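Local coordinates for protein tyrosine aminotransferase (Leishmania infantum, PDB 4IX8) that probably uses pyridoxal 5'-phosphate to transfer the amino group of L-tyrosine to 2-oxoglutarate, like other aminotransferases of its class, at residues 399-404 / 432-437. Numbering follows the deposited sequence.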
ATOM      1  N   ASP A 399      -1.097  32.763  -9.522  1.00 63.65           N
ATOM      2  CA  ASP A 399      -0.559  33.949  -8.897  1.00 66.49           C
ATOM      3  C   ASP A 399      -1.521  35.107  -9.004  1.00 69.62           C
ATOM      4  O   ASP A 399      -1.619  35.896  -8.077  1.00 86.09           O
ATOM      5  CB  ASP A 399       0.782  34.318  -9.534  1.00 65.63           C
ATOM      6  CG  ASP A 399       1.417  35.507  -8.875  1.00 74.76           C
ATOM      7  OD1 ASP A 399       1.602  35.475  -7.642  1.00 86.04           O
ATOM      8  OD2 ASP A 399       1.714  36.484  -9.584  1.00 71.56           O
ATOM      9  N   GLU A 400      -2.259  35.198 -10.105  1.00 69.14           N
ATOM     10  CA  GLU A 400      -3.119  36.362 -10.351  1.00 72.99           C
ATOM     11  C   GLU A 400      -4.571  36.182  -9.904  1.00 64.10           C
ATOM     12  O   GLU A 400      -5.195  37.127  -9.503  1.00 66.27           O
ATOM     13  CB  GLU A 400      -3.093  36.702 -11.828  1.00 73.79           C
ATOM     14  CG  GLU A 400      -1.731  37.105 -12.322  1.00 75.90           C
ATOM     15  CD  GLU A 400      -1.742  37.433 -13.801  1.00 78.40           C
ATOM     16  OE1 GLU A 400      -2.815  37.838 -14.311  1.00 76.80           O
ATOM     17  OE2 GLU A 400      -0.684  37.287 -14.451  1.00 78.16           O
ATOM     18  N   GLU A 401      -5.090  34.957  -9.966  1.00 69.10           N
ATOM     19  CA  GLU A 401      -6.508  34.698  -9.707  1.00 65.41           C
ATOM     20  C   GLU A 401      -6.737  33.642  -8.617  1.00 65.14           C
ATOM     21  O   GLU A 401      -7.877  33.347  -8.271  1.00 73.09           O
ATOM     22  CB  GLU A 401      -7.191  34.259 -10.999  1.00 68.73           C
ATOM     23  CG  GLU A 401      -7.083  35.264 -12.140  1.00 69.64           C
ATOM     24  CD  GLU A 401      -8.004  36.424 -11.953  1.00 68.52           C
ATOM     25  OE1 GLU A 401      -9.055  36.234 -11.310  1.00 66.12           O
ATOM     26  OE2 GLU A 401      -7.678  37.526 -12.446  1.00 82.41           O
ATOM     27  N   ASN A 402      -5.657  33.088  -8.077  1.00 58.20           N
ATOM     28  CA  ASN A 402      -5.722  32.107  -6.994  1.00 56.63           C
ATOM     29  C   ASN A 402      -6.632  30.952  -7.384  1.00 58.76           C
ATOM     30  O   ASN A 402      -7.380  30.414  -6.562  1.00 60.21           O
ATOM     31  CB  ASN A 402      -6.211  32.763  -5.686  1.00 58.40           C
ATOM     32  CG  ASN A 402      -5.797  31.985  -4.421  1.00 62.70           C
ATOM     33  OD1 ASN A 402      -5.130  30.945  -4.482  1.00 55.85           O
ATOM     34  ND2 ASN A 402      -6.210  32.502  -3.260  1.00 68.15           N
ATOM     35  N   VAL A 403      -6.515  30.543  -8.645  1.00 55.12           N
ATOM     36  CA  VAL A 403      -7.169  29.344  -9.138  1.00 51.29           C
ATOM     37  C   VAL A 403      -6.075  28.387  -9.533  1.00 49.78           C
ATOM     38  O   VAL A 403      -5.195  28.726 -10.324  1.00 53.90           O
ATOM     39  CB  VAL A 403      -8.067  29.593 -10.359  1.00 51.73           C
ATOM     40  CG1 VAL A 403      -8.653  28.287 -10.838  1.00 54.20           C
ATOM     41  CG2 VAL A 403      -9.155  30.582 -10.030  1.00 53.85           C
ATOM     42  N   GLN A 404      -6.189  27.157  -9.061  1.00 47.42           N
ATOM     43  CA  GLN A 404      -5.167  26.177  -9.295  1.00 45.61           C
ATOM     44  C   GLN A 404      -5.676  25.106 -10.271  1.00 46.32           C
ATOM     45  O   GLN A 404      -6.665  24.412 -10.014  1.00 48.66           O
ATOM     46  CB  GLN A 404      -4.726  25.554  -7.956  1.00 47.03           C
ATOM     47  CG  GLN A 404      -3.419  24.750  -8.069  1.00 60.07           C
ATOM     48  CD  GLN A 404      -3.147  23.903  -6.857  1.00 57.67           C
ATOM     49  OE1 GLN A 404      -3.675  24.168  -5.772  1.00 71.26           O
ATOM     50  NE2 GLN A 404      -2.329  22.885  -7.022  1.00 54.16           N
ATOM     51  N   VAL A 432     -14.208  29.599 -13.465  1.00 55.89           N
ATOM     52  CA  VAL A 432     -14.279  29.831 -14.904  1.00 56.10           C
ATOM     53  C   VAL A 432     -14.338  31.313 -15.233  1.00 59.63           C
ATOM     54  O   VAL A 432     -13.757  31.736 -16.235  1.00 62.73           O
ATOM     55  CB  VAL A 432     -15.490  29.107 -15.517  1.00 54.30           C
ATOM     56  CG1 VAL A 432     -15.828  29.644 -16.903  1.00 55.95           C
ATOM     57  CG2 VAL A 432     -15.218  27.601 -15.567  1.00 51.71           C
ATOM     58  N   ASP A 433     -15.054  32.099 -14.421  1.00 60.13           N
ATOM     59  CA  ASP A 433     -15.120  33.544 -14.658  1.00 61.85           C
ATOM     60  C   ASP A 433     -13.711  34.130 -14.575  1.00 71.55           C
ATOM     61  O   ASP A 433     -13.325  34.944 -15.410  1.00 68.43           O
ATOM     62  CB  ASP A 433     -16.034  34.271 -13.635  1.00 63.72           C
ATOM     63  CG  ASP A 433     -17.523  33.929 -13.786  1.00 72.96           C
ATOM     64  OD1 ASP A 433     -17.923  33.457 -14.858  1.00 77.18           O
ATOM     65  OD2 ASP A 433     -18.304  34.132 -12.826  1.00 71.06           O
ATOM     66  N   ARG A 434     -12.930  33.692 -13.586  1.00 73.92           N
ATOM     67  CA  ARG A 434     -11.589  34.242 -13.389  1.00 73.62           C
ATOM     68  C   ARG A 434     -10.629  33.830 -14.494  1.00 69.56           C
ATOM     69  O   ARG A 434      -9.720  34.582 -14.866  1.00 66.17           O
ATOM     70  CB  ARG A 434     -11.035  33.807 -12.045  1.00 67.38           C
ATOM     71  CG  ARG A 434     -11.807  34.373 -10.853  1.00 68.74           C
ATOM     72  CD  ARG A 434     -11.018  34.074  -9.583  1.00 79.94           C
ATOM     73  NE  ARG A 434     -11.833  34.045  -8.377  1.00 84.95           N
ATOM     74  CZ  ARG A 434     -11.395  33.635  -7.189  1.00 77.48           C
ATOM     75  NH1 ARG A 434     -10.144  33.213  -7.048  1.00 72.03           N
ATOM     76  NH2 ARG A 434     -12.215  33.653  -6.141  1.00 69.14           N
ATOM     77  N   ILE A 435     -10.894  32.660 -15.060  1.00 58.13           N
ATOM     78  CA  ILE A 435     -10.099  32.135 -16.136  1.00 56.96           C
ATOM     79  C   ILE A 435     -10.377  32.934 -17.404  1.00 66.41           C
ATOM     80  O   ILE A 435      -9.457  33.289 -18.144  1.00 64.19           O
ATOM     81  CB  ILE A 435     -10.417  30.679 -16.348  1.00 54.44           C
ATOM     82  CG1 ILE A 435      -9.874  29.885 -15.162  1.00 52.68           C
ATOM     83  CG2 ILE A 435      -9.747  30.157 -17.623  1.00 59.47           C
ATOM     84  CD1 ILE A 435     -10.427  28.531 -15.027  1.00 50.57           C
ATOM     85  N   ILE A 436     -11.646  33.240 -17.641  1.00 59.96           N
ATOM     86  CA  ILE A 436     -12.023  34.067 -18.767  1.00 62.03           C
ATOM     87  C   ILE A 436     -11.387  35.433 -18.671  1.00 64.49           C
ATOM     88  O   ILE A 436     -10.752  35.911 -19.595  1.00 66.29           O
ATOM     89  CB  ILE A 436     -13.527  34.205 -18.827  1.00 63.04           C
ATOM     90  CG1 ILE A 436     -14.123  32.849 -19.206  1.00 60.87           C
ATOM     91  CG2 ILE A 436     -13.954  35.304 -19.807  1.00 65.77           C
ATOM     92  CD1 ILE A 436     -15.617  32.803 -19.053  1.00 71.20           C
ATOM     93  N   GLU A 437     -11.586  36.073 -17.539  1.00 74.80           N
ATOM     94  CA  GLU A 437     -10.984  37.363 -17.295  1.00 75.41           C
ATOM     95  C   GLU A 437      -9.474  37.261 -17.458  1.00 69.42           C
ATOM     96  O   GLU A 437      -8.838  38.135 -18.022  1.00 73.20           O
ATOM     97  CB  GLU A 437     -11.374  37.831 -15.906  1.00 82.00           C
ATOM     98  CG  GLU A 437     -10.662  39.039 -15.399  1.00 94.01           C
ATOM     99  CD  GLU A 437     -10.835  39.126 -13.910  1.00102.76           C
ATOM    100  OE1 GLU A 437     -12.009  39.089 -13.476  1.00105.21           O
ATOM    101  OE2 GLU A 437      -9.813  39.165 -13.182  1.00103.05           O
TER
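Arg434 reaches from helix 425-442 to the C-terminal end of helix 390-401, where its NH1 donates a hydrogen bond to the backbone O of Glu401, 2.6 Å away. The carbonyl oxygen lies at the guanidinium edge, near its plane, and the C=O points almost straight at the nitrogen, although the hydrogen bond is bent at the proton (142°). An extended chain from CG to NE carries the group this far. On the way it passes the Glu401 side chain, whose OE1 lies 3.2 Å from CB of Arg434 and so beside the aliphatic part of the arginine; OE1 stays 4.6 Å from NE, too far for a salt bridge. Val403 adds an apolar touch, its CG2 4.0 Å from CD of Arg434.

Glu401 bends at chi2 (-76°), which turns its carboxylate toward Glu437, one helical turn beyond Arg434. There OE2 of Glu401 and OE2 of Glu437 approach to 2.8 Å, with the two carboxylate planes 79° apart. Arg441, a further turn along the same helix, forms salt bridges with both of these oxygens.

In the second shell, Glu430 pairs with NH2 of Arg434, while the O of Ser68 accepts a second bond from NH1. Asn402, the first residue beyond the helix, has positive phi; its OD1 accepts a hydrogen bond from Asn69 ND2, and its ND2 donates one to the O of Lys67.

The contact thus joins helix 425-442 to the turn from helix 390-401 into strand 403-407 of the smaller mixed sheet, while the close carboxylates suggest that one acid is protonated, Arg441 probably easing the remaining charge.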